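Side-chain contacts in L-iditol 2-dehydrogenase (Clostridium scindens, PDB 4OH1), which probably oxidises L-iditol or related polyols with NAD+, as a zinc-binding member of the zinc-containing alcohol dehydrogenase family: residues A[81-85]-A[86-90]; A[90-93]-A[94-98]; A[109-112]-A[113-116]; A[134-137]-A[138-142]. All blocks are in the same frame, centred on the assembly; numbering follows the deposited sequence.

Contact 1: A[81-85]-A[86-90]; sequences DKVGS and TAEKM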
loop_
_atom_site.group_PDB
_atom_site.type_symbol
_atom_site.label_atom_id
_atom_site.label_comp_id
_atom_site.label_asym_id
_atom_site.label_seq_id
_atom_site.Cartn_x
_atom_site.Cartn_y
_atom_site.Cartn_z
ATOM N N ASP A 81 -16.620 -6.784 -36.274
ATOM C CA ASP A 81 -17.251 -6.806 -37.575
ATOM C C ASP A 81 -16.375 -6.146 -38.646
ATOM O O ASP A 81 -16.434 -6.531 -39.789
ATOM C CB ASP A 81 -18.538 -6.017 -37.497
ATOM C CG ASP A 81 -19.323 -6.072 -38.767
ATOM O OD1 ASP A 81 -19.781 -7.186 -39.096
ATOM O OD2 ASP A 81 -19.508 -5.014 -39.413
ATOM N N LYS A 82 -15.562 -5.165 -38.275
ATOM C CA LYS A 82 -14.687 -4.497 -39.206
ATOM C C LYS A 82 -13.634 -3.690 -38.456
ATOM O O LYS A 82 -13.910 -3.100 -37.398
ATOM C CB LYS A 82 -15.495 -3.549 -40.055
ATOM C CG LYS A 82 -14.683 -2.664 -40.956
ATOM C CD LYS A 82 -15.556 -2.041 -42.027
ATOM C CE LYS A 82 -14.778 -1.072 -42.954
ATOM N NZ LYS A 82 -15.754 -0.355 -43.807
ATOM N N VAL A 83 -12.432 -3.684 -39.006
ATOM C CA VAL A 83 -11.234 -3.175 -38.352
ATOM C C VAL A 83 -10.542 -2.127 -39.269
ATOM O O VAL A 83 -10.275 -2.404 -40.408
ATOM C CB VAL A 83 -10.238 -4.365 -38.114
ATOM C CG1 VAL A 83 -8.996 -3.878 -37.411
ATOM C CG2 VAL A 83 -10.837 -5.424 -37.243
ATOM N N GLY A 84 -10.236 -0.940 -38.769
ATOM C CA GLY A 84 -9.340 -0.030 -39.482
ATOM C C GLY A 84 -7.943 -0.627 -39.652
ATOM O O GLY A 84 -7.509 -1.486 -38.889
ATOM N N SER A 85 -7.221 -0.155 -40.654
ATOM C CA SER A 85 -5.907 -0.677 -40.957
ATOM C C SER A 85 -4.921 -0.559 -39.797
ATOM O O SER A 85 -4.177 -1.492 -39.555
ATOM C CB SER A 85 -5.357 -0.006 -42.240
ATOM O OG SER A 85 -5.460 1.404 -42.170
ATOM N N THR A 86 -4.905 0.528 -39.036
ATOM C CA THR A 86 -3.965 0.572 -37.915
ATOM C C THR A 86 -4.340 -0.489 -36.860
ATOM O O THR A 86 -3.496 -1.238 -36.329
ATOM C CB THR A 86 -3.927 1.931 -37.264
ATOM O OG1 THR A 86 -3.558 2.892 -38.234
ATOM C CG2 THR A 86 -2.892 1.959 -36.159
ATOM N N ALA A 87 -5.621 -0.599 -36.593
ATOM C CA ALA A 87 -6.034 -1.562 -35.598
ATOM C C ALA A 87 -5.720 -2.994 -36.012
ATOM O O ALA A 87 -5.421 -3.824 -35.166
ATOM C CB ALA A 87 -7.494 -1.398 -35.306
ATOM N N GLU A 88 -5.807 -3.293 -37.309
ATOM C CA GLU A 88 -5.528 -4.642 -37.774
ATOM C C GLU A 88 -4.079 -4.952 -37.486
ATOM O O GLU A 88 -3.735 -6.058 -37.111
ATOM C CB GLU A 88 -5.805 -4.796 -39.288
ATOM C CG GLU A 88 -6.434 -6.114 -39.600
ATOM C CD GLU A 88 -6.921 -6.244 -41.001
ATOM O OE1 GLU A 88 -6.189 -5.875 -41.917
ATOM O OE2 GLU A 88 -8.067 -6.708 -41.195
ATOM N N LYS A 89 -3.240 -3.945 -37.677
ATOM C CA LYS A 89 -1.816 -4.045 -37.437
ATOM C C LYS A 89 -1.502 -4.285 -35.951
ATOM O O LYS A 89 -0.476 -4.881 -35.651
ATOM C CB LYS A 89 -1.149 -2.767 -37.942
ATOM C CG LYS A 89 0.348 -2.721 -37.789
ATOM C CD LYS A 89 0.911 -1.281 -37.866
ATOM C CE LYS A 89 1.893 -0.966 -36.699
ATOM N NZ LYS A 89 3.152 -0.472 -37.258
HETATM N N MSE A 90 -2.363 -3.821 -35.031
HETATM C CA MSE A 90 -2.199 -4.083 -33.604
HETATM C C MSE A 90 -2.810 -5.424 -33.201
HETATM O O MSE A 90 -2.967 -5.736 -32.005
HETATM C CB MSE A 90 -2.841 -2.973 -32.790
HETATM C CG MSE A 90 -2.222 -1.635 -33.061
HETATM SE SE MSE A 90 -0.466 -1.420 -32.216
HETATM C CE MSE A 90 0.449 -0.595 -33.765
#

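Contact 2: A[90-93]-A[94-98]; sequences MGFK and VGQKV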
loop_
_atom_site.group_PDB
_atom_site.type_symbol
_atom_site.label_atom_id
_atom_site.label_comp_id
_atom_site.label_asym_id
_atom_site.label_seq_id
_atom_site.Cartn_x
_atom_site.Cartn_y
_atom_site.Cartn_z
HETATM N N MSE A 90 -2.363 -3.821 -35.031
HETATM C CA MSE A 90 -2.199 -4.083 -33.604
HETATM C C MSE A 90 -2.810 -5.424 -33.201
HETATM O O MSE A 90 -2.967 -5.736 -32.005
HETATM C CB MSE A 90 -2.841 -2.973 -32.790
HETATM C CG MSE A 90 -2.222 -1.635 -33.061
HETATM SE SE MSE A 90 -0.466 -1.420 -32.216
HETATM C CE MSE A 90 0.449 -0.595 -33.765
ATOM N N GLY A 91 -3.203 -6.216 -34.186
ATOM C CA GLY A 91 -3.697 -7.559 -33.913
ATOM C C GLY A 91 -5.208 -7.743 -33.845
ATOM O O GLY A 91 -5.691 -8.858 -33.630
ATOM N N PHE A 92 -6.007 -6.700 -34.013
ATOM C CA PHE A 92 -7.464 -6.939 -33.922
ATOM C C PHE A 92 -7.929 -7.479 -35.263
ATOM O O PHE A 92 -7.488 -7.014 -36.312
ATOM C CB PHE A 92 -8.198 -5.650 -33.582
ATOM C CG PHE A 92 -7.840 -5.075 -32.240
ATOM C CD1 PHE A 92 -8.463 -5.515 -31.100
ATOM C CD2 PHE A 92 -6.894 -4.099 -32.131
ATOM C CE1 PHE A 92 -8.166 -4.974 -29.877
ATOM C CE2 PHE A 92 -6.563 -3.567 -30.921
ATOM C CZ PHE A 92 -7.221 -3.999 -29.767
ATOM N N LYS A 93 -8.840 -8.437 -35.243
ATOM C CA LYS A 93 -9.271 -9.115 -36.439
ATOM C C LYS A 93 -10.777 -9.324 -36.385
ATOM O O LYS A 93 -11.325 -9.555 -35.306
ATOM C CB LYS A 93 -8.615 -10.508 -36.548
ATOM C CG LYS A 93 -7.100 -10.569 -36.821
ATOM C CD LYS A 93 -6.740 -9.867 -38.089
ATOM C CE LYS A 93 -5.301 -9.451 -38.058
ATOM N NZ LYS A 93 -4.413 -10.652 -37.865
ATOM N N VAL A 94 -11.439 -9.275 -37.553
ATOM C CA VAL A 94 -12.834 -9.682 -37.639
ATOM C C VAL A 94 -13.022 -11.117 -37.095
ATOM O O VAL A 94 -12.187 -11.976 -37.313
ATOM C CB VAL A 94 -13.367 -9.590 -39.042
ATOM C CG1 VAL A 94 -14.758 -10.296 -39.177
ATOM C CG2 VAL A 94 -13.444 -8.136 -39.567
ATOM N N GLY A 95 -14.140 -11.348 -36.382
ATOM C CA GLY A 95 -14.441 -12.613 -35.719
ATOM C C GLY A 95 -14.044 -12.669 -34.244
ATOM O O GLY A 95 -14.454 -13.580 -33.533
ATOM N N GLN A 96 -13.202 -11.757 -33.765
ATOM C CA GLN A 96 -12.808 -11.827 -32.336
ATOM C C GLN A 96 -13.956 -11.414 -31.444
ATOM O O GLN A 96 -14.560 -10.394 -31.673
ATOM C CB GLN A 96 -11.608 -10.927 -32.054
ATOM C CG GLN A 96 -10.321 -11.495 -32.638
ATOM C CD GLN A 96 -9.162 -10.518 -32.679
ATOM O OE1 GLN A 96 -9.252 -9.349 -32.325
ATOM N NE2 GLN A 96 -8.061 -11.012 -33.127
ATOM N N LYS A 97 -14.289 -12.241 -30.454
ATOM C CA LYS A 97 -15.171 -11.836 -29.369
ATOM C C LYS A 97 -14.513 -10.752 -28.485
ATOM O O LYS A 97 -13.350 -10.906 -28.086
ATOM C CB LYS A 97 -15.530 -13.042 -28.527
ATOM C CG LYS A 97 -16.435 -14.046 -29.264
ATOM C CD LYS A 97 -16.870 -15.139 -28.370
ATOM C CE LYS A 97 -17.779 -16.091 -29.084
ATOM N NZ LYS A 97 -18.050 -17.192 -28.126
ATOM N N VAL A 98 -15.280 -9.697 -28.153
ATOM C CA VAL A 98 -14.769 -8.578 -27.390
ATOM C C VAL A 98 -15.821 -7.923 -26.482
ATOM O O VAL A 98 -17.027 -8.145 -26.635
ATOM C CB VAL A 98 -14.237 -7.491 -28.327
ATOM C CG1 VAL A 98 -13.082 -8.009 -29.185
ATOM C CG2 VAL A 98 -15.360 -6.957 -29.234
#

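Contact 3: A[109-112]-A[113-116]; sequences CENC and REGK. With ZN (zinc ion), chain C; EDO (1,2-ethanediol), chain F.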
loop_
_atom_site.group_PDB
_atom_site.type_symbol
_atom_site.label_atom_id
_atom_site.label_comp_id
_atom_site.label_asym_id
_atom_site.label_seq_id
_atom_site.Cartn_x
_atom_site.Cartn_y
_atom_site.Cartn_z
ATOM N N CYS A 109 -3.298 14.525 -21.380
ATOM C CA CYS A 109 -3.492 15.461 -20.268
ATOM C C CYS A 109 -2.728 14.961 -18.994
ATOM O O CYS A 109 -2.173 13.813 -18.940
ATOM C CB CYS A 109 -5.004 15.614 -19.952
ATOM S SG CYS A 109 -5.712 14.203 -19.009
ATOM N N GLU A 110 -2.710 15.805 -17.957
ATOM C CA GLU A 110 -1.891 15.503 -16.785
ATOM C C GLU A 110 -2.458 14.303 -16.028
ATOM O O GLU A 110 -1.702 13.391 -15.626
ATOM C CB GLU A 110 -1.750 16.697 -15.863
ATOM C CG GLU A 110 -0.886 16.343 -14.671
ATOM C CD GLU A 110 -0.529 17.532 -13.813
ATOM O OE1 GLU A 110 0.297 18.291 -14.298
ATOM O OE2 GLU A 110 -1.052 17.702 -12.667
ATOM N N ASN A 111 -3.769 14.257 -15.838
ATOM C CA ASN A 111 -4.307 13.085 -15.181
ATOM C C ASN A 111 -3.982 11.775 -15.924
ATOM O O ASN A 111 -3.617 10.727 -15.303
ATOM C CB ASN A 111 -5.797 13.261 -14.968
ATOM C CG ASN A 111 -6.096 14.275 -13.874
ATOM O OD1 ASN A 111 -5.364 14.396 -12.918
ATOM N ND2 ASN A 111 -7.145 15.010 -14.034
ATOM N N CYS A 112 -4.142 11.828 -17.246
ATOM C CA CYS A 112 -3.853 10.691 -18.066
ATOM C C CYS A 112 -2.427 10.302 -17.813
ATOM O O CYS A 112 -2.165 9.170 -17.542
ATOM C CB CYS A 112 -4.084 10.981 -19.566
ATOM S SG CYS A 112 -5.803 10.548 -20.023
ATOM N N ARG A 113 -1.500 11.249 -17.854
ATOM C CA ARG A 113 -0.101 10.870 -17.768
ATOM C C ARG A 113 0.461 10.707 -16.345
ATOM O O ARG A 113 1.670 10.520 -16.158
ATOM C CB ARG A 113 0.686 11.788 -18.645
ATOM C CG ARG A 113 0.273 11.425 -20.102
ATOM C CD ARG A 113 0.823 12.318 -21.122
ATOM N NE ARG A 113 0.762 13.733 -20.786
ATOM C CZ ARG A 113 1.298 14.668 -21.574
ATOM N NH1 ARG A 113 1.877 14.317 -22.734
ATOM N NH2 ARG A 113 1.263 15.944 -21.223
ATOM N N GLU A 114 -0.449 10.730 -15.375
ATOM C CA GLU A 114 -0.182 10.325 -13.999
ATOM C C GLU A 114 -0.838 8.973 -13.767
ATOM O O GLU A 114 -0.749 8.426 -12.688
ATOM C CB GLU A 114 -0.702 11.366 -13.014
ATOM C CG GLU A 114 0.230 12.623 -12.897
ATOM C CD GLU A 114 -0.302 13.716 -12.012
ATOM O OE1 GLU A 114 -1.408 13.554 -11.472
ATOM O OE2 GLU A 114 0.349 14.779 -11.878
ATOM N N GLY A 115 -1.437 8.394 -14.804
ATOM C CA GLY A 115 -2.058 7.087 -14.670
ATOM C C GLY A 115 -3.517 7.149 -14.240
ATOM O O GLY A 115 -4.194 6.088 -14.116
ATOM N N LYS A 116 -4.041 8.366 -14.041
ATOM C CA LYS A 116 -5.371 8.484 -13.485
ATOM C C LYS A 116 -6.353 8.752 -14.624
ATOM O O LYS A 116 -6.972 9.789 -14.711
ATOM C CB LYS A 116 -5.373 9.557 -12.420
ATOM C CG LYS A 116 -4.283 9.343 -11.355
ATOM C CD LYS A 116 -4.778 9.662 -9.947
ATOM C CE LYS A 116 -3.676 10.123 -9.013
ATOM N NZ LYS A 116 -3.330 11.504 -9.416
HETATM ZN ZN ZN C . -6.602 12.736 -20.654
HETATM C C1 EDO F . -3.728 18.187 -9.220
HETATM O O1 EDO F . -3.030 18.460 -8.001
HETATM C C2 EDO F . -2.731 18.214 -10.369
HETATM O O2 EDO F . -1.675 17.247 -10.157
#

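Contact 4: A[134-137]-A[138-142]; sequences AVYH and MSQIF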
loop_
_atom_site.group_PDB
_atom_site.type_symbol
_atom_site.label_atom_id
_atom_site.label_comp_id
_atom_site.label_asym_id
_atom_site.label_seq_id
_atom_site.Cartn_x
_atom_site.Cartn_y
_atom_site.Cartn_z
ATOM N N ALA A 134 -21.519 -0.881 -33.307
ATOM C CA ALA A 134 -20.964 0.324 -32.703
ATOM C C ALA A 134 -19.480 0.374 -32.937
ATOM O O ALA A 134 -18.840 -0.678 -32.989
ATOM C CB ALA A 134 -21.256 0.334 -31.207
ATOM N N VAL A 135 -18.942 1.593 -33.018
ATOM C CA VAL A 135 -17.549 1.826 -33.314
ATOM C C VAL A 135 -16.869 2.422 -32.098
ATOM O O VAL A 135 -17.423 3.296 -31.415
ATOM C CB VAL A 135 -17.378 2.772 -34.557
ATOM C CG1 VAL A 135 -15.947 3.281 -34.693
ATOM C CG2 VAL A 135 -17.753 2.016 -35.824
ATOM N N TYR A 136 -15.637 1.987 -31.860
ATOM C CA TYR A 136 -14.852 2.449 -30.734
ATOM C C TYR A 136 -13.410 2.554 -31.212
ATOM O O TYR A 136 -13.007 1.888 -32.160
ATOM C CB TYR A 136 -14.926 1.401 -29.589
ATOM C CG TYR A 136 -16.292 1.204 -28.972
ATOM C CD1 TYR A 136 -16.735 1.973 -27.888
ATOM C CD2 TYR A 136 -17.181 0.303 -29.517
ATOM C CE1 TYR A 136 -18.052 1.809 -27.358
ATOM C CE2 TYR A 136 -18.448 0.127 -28.988
ATOM C CZ TYR A 136 -18.875 0.867 -27.915
ATOM O OH TYR A 136 -20.155 0.643 -27.479
ATOM N N HIS A 137 -12.597 3.306 -30.488
ATOM C CA HIS A 137 -11.155 3.325 -30.746
ATOM C C HIS A 137 -10.570 2.014 -30.264
ATOM O O HIS A 137 -11.046 1.447 -29.281
ATOM C CB HIS A 137 -10.514 4.497 -30.020
ATOM C CG HIS A 137 -9.088 4.704 -30.377
ATOM N ND1 HIS A 137 -8.058 4.254 -29.582
ATOM C CD2 HIS A 137 -8.511 5.331 -31.423
ATOM C CE1 HIS A 137 -6.903 4.571 -30.138
ATOM N NE2 HIS A 137 -7.152 5.238 -31.252
HETATM N N MSE A 138 -9.562 1.513 -30.950
HETATM C CA MSE A 138 -8.968 0.235 -30.580
HETATM C C MSE A 138 -8.549 0.138 -29.082
HETATM O O MSE A 138 -8.630 -0.895 -28.499
HETATM C CB MSE A 138 -7.764 -0.038 -31.486
HETATM C CG MSE A 138 -6.624 0.950 -31.333
HETATM SE SE MSE A 138 -5.294 0.810 -32.823
HETATM C CE MSE A 138 -3.986 2.145 -32.132
ATOM N N SER A 139 -8.133 1.236 -28.475
ATOM C CA SER A 139 -7.818 1.286 -27.089
ATOM C C SER A 139 -9.008 0.952 -26.200
ATOM O O SER A 139 -8.809 0.569 -25.081
ATOM C CB SER A 139 -7.304 2.653 -26.699
ATOM O OG SER A 139 -8.335 3.650 -26.745
ATOM N N GLN A 140 -10.224 0.988 -26.728
ATOM C CA GLN A 140 -11.410 0.693 -25.947
ATOM C C GLN A 140 -11.820 -0.726 -26.084
ATOM O O GLN A 140 -12.778 -1.086 -25.485
ATOM C CB GLN A 140 -12.580 1.586 -26.389
ATOM C CG GLN A 140 -12.253 3.054 -26.220
ATOM C CD GLN A 140 -13.334 3.988 -26.726
ATOM O OE1 GLN A 140 -13.228 4.503 -27.839
ATOM N NE2 GLN A 140 -14.349 4.253 -25.899
ATOM N N ILE A 141 -11.136 -1.539 -26.879
ATOM C CA ILE A 141 -11.674 -2.843 -27.230
ATOM C C ILE A 141 -10.857 -3.916 -26.622
ATOM O O ILE A 141 -9.651 -3.908 -26.816
ATOM C CB ILE A 141 -11.670 -3.042 -28.772
ATOM C CG1 ILE A 141 -12.666 -2.104 -29.426
ATOM C CG2 ILE A 141 -11.973 -4.459 -29.154
ATOM C CD1 ILE A 141 -14.097 -2.283 -28.994
ATOM N N PHE A 142 -11.507 -4.877 -25.955
ATOM C CA PHE A 142 -10.791 -5.900 -25.167
ATOM C C PHE A 142 -11.203 -7.275 -25.570
ATOM O O PHE A 142 -12.354 -7.596 -25.542
ATOM C CB PHE A 142 -11.093 -5.775 -23.638
ATOM C CG PHE A 142 -10.521 -4.534 -23.013
ATOM C CD1 PHE A 142 -11.203 -3.343 -23.065
ATOM C CD2 PHE A 142 -9.258 -4.555 -22.489
ATOM C CE1 PHE A 142 -10.635 -2.168 -22.538
ATOM C CE2 PHE A 142 -8.674 -3.393 -21.953
ATOM C CZ PHE A 142 -9.388 -2.207 -21.965
#

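Contact 1: A[81-85]-A[86-90]
Glu88 N donates to Gly84 O over 2.9 Å, the shorter of two backbone bonds in the first turns of helix 85-89. One residue further on, Lys89 N reaches Ser85 O at 3.2 Å. Ala87 CB also rests against the first of these acceptors, 3.6 Å from Gly84 O.

Above this first turn sits Val83, whose CB faces the helix. Its CG1 is turned opposite the backbone N (chi1 -179°) and is thereby laid against the turn, with Ala87 CB 3.6 Å from CG1. The same methyl comes within 3.2 Å of Glu88 N, a snug approach for a carbon, and within 3.8 Å of Glu88 CB.

The arrangement is a strand-to-helix junction in the GroES-like domain. Gly84 holds the N-cap position, where it offers a carbonyl but no side chain for capping. Just upstream, Asp81 and Lys82 together face Arg37 in a classic beta bulge; Asp81 also forms a salt bridge with Arg37, and Lys82 one with Glu30. On another flank Ala87 packs on Ile36 of strand 35-44, which joins the short helix to the sheet, and its backbone is hydrogen-bonded to Asp33. At its far end Met90, a selenomethionine, closes the last turn through Met90 N to Thr86 O, 3.1 Å.

Contact 2: A[90-93]-A[94-98]
The side-chain amide of Gln96 reaches back to the backbone of residues 91-93, and its oxygen is used in an uncommon way. Lys93 N approaches Gln96 OE1 over 3.1 Å at a C=O...N angle of 90°, from above the amide plane and not on a lone pair. This grip spans a type II beta turn from Lys93 to Gln96, which turns the chain from the end of helix 85-89 into strand 97-100 of the GroES-like domain. The turn is closed by Gln96 N to Lys93 O at 3.3 Å, and Gly95, with positive phi, occupies its third position.

The other half of the amide behaves conventionally. Gln96 NE2 donates to Gly91 O at 3.2 Å along a nearly straight path (167°), with Gly91 O only slightly out of the amide plane and NE2 in the plane of the Gly91 carbonyl. Both polar ends of one side chain are thus engaged by the backbone, which should fix the rotation of the amide. A chain extended beyond CG carries it past the turn's own carbonyl to that position. Gly91 is itself the C-prime residue of the Schellman motif that ends helix 85-89, so Gln96 ties this helix terminus to the start of the strand.

Phe92 crosses the glutamine at about a right angle, its ring plane 61° from the amide, and packs on Ile80, Ile36 and Ile141 of the sheet. Lys93 borders the amide with its aliphatic base: its CB lies 3.5 Å from Gln96 NE2.

Contact 3: A[109-112]-A[113-116]
A short, weakly bonded helix of about residues 110-113 starts after Cys109 at the N-cap, with Arg113 N to Cys109 O at 2.9 Å, and is ended by a Schellman motif at Gly115, whose phi is positive. Asn111 O receives two donors there, Glu114 N and Lys116 N, from opposite faces of its carbonyl plane, the Lys116 bond being only 2.7 Å long.

At the N-cap, Cys109 SG stands between its backbone N and carbonyl carbon (chi1 77°), which lets it accept from Cys112 N at 3.3 Å while binding zinc. Cys112 SG meets the same zinc ion at 2.4 Å, and Cys106 and Cys120 complete the site. Arg113 folds back so that NE makes a weak bond to Cys109 O, 3.5 Å away. Its guanidinium continues into the second subunit, where it bonds Ile141 O and forms a cation-pi contact with Phe142.

On the other side of the helix the carboxylates of Glu110 and Glu114 approach each other with planes 28° apart. Glu114 OE1 is bridged by Lys116 NZ at 3.5 Å, and its OE2 by Arg310 of the second subunit, positive charges that probably offset the crowding of two acids.

Four cysteines round one metal match the structural zinc site of this family; the N-H directed at Cys109 SG would help to stabilise the negative charge of the zinc-bound sulfur.

Contact 4: A[134-137]-A[138-142]
Two rings, those of His137 and Tyr136, meet the residues that follow them in quite different ways. Over one face of the imidazole lies Met138, a selenomethionine, its CG 4.2 Å from the His137 ring centroid in a CH-pi contact, 26° off the normal. Ser139 stands at the imidazole edge, near its plane, with OG 2.9 Å from His137 ND1 in a hydrogen bond. The phenol ring is met at its edge, in plane, by the amide of Gln140, which is turned 83° against it; Gln140 NE2 lies 3.9 Å from Tyr136 CD1. Ile141 crosses the tyrosine at about a right angle and places CD1 3.8 Å from Tyr136 CB.

This is the 3-10 turn that carries the chain from strand 133-137 into strand 141-143, in the mixed sheet of the GroES-like domain. His137 O takes Gln140 N at 2.7 Å. The Gln140 side chain bonds the same residue in the other direction: OE1 accepts from His137 N at 3.0 Å, while NE2 is bound to Asn101 O. Both ends of the amide are engaged, which should fix its rotation.

A ring torsion of -99° presents ND1 of His137 to the serine and NE2 to Glu34 OE1, with which it is hydrogen-bonded. The imidazole, held at both nitrogens, should be restrained from rotating, and the nearby carboxylate would probably make a positive charge on it more favourable.

Contacts 1, 2 and 4 form one cluster on the mixed sheet of the GroES-like domain, with centres 8 to 10 Å apart. Contacts 1 and 2 share Met90 and probably join through Phe92 N to Ala87 O (3.2 Å). Met138 of contact 4 brings SE within 3.7 Å of Ala87 CA, and Phe92 CZ lies 3.6 Å from Met138 O. Contact 3, with the four-cysteine zinc, stands apart: about 20 Å from contact 4 between centres. Across the subunit interface, however, contact 4 receives Arg113 of a neighbouring copy. Contact 4 also comes near the other zinc site: the side chain of Tyr136 is about 7 Å from that of zinc ligand His74.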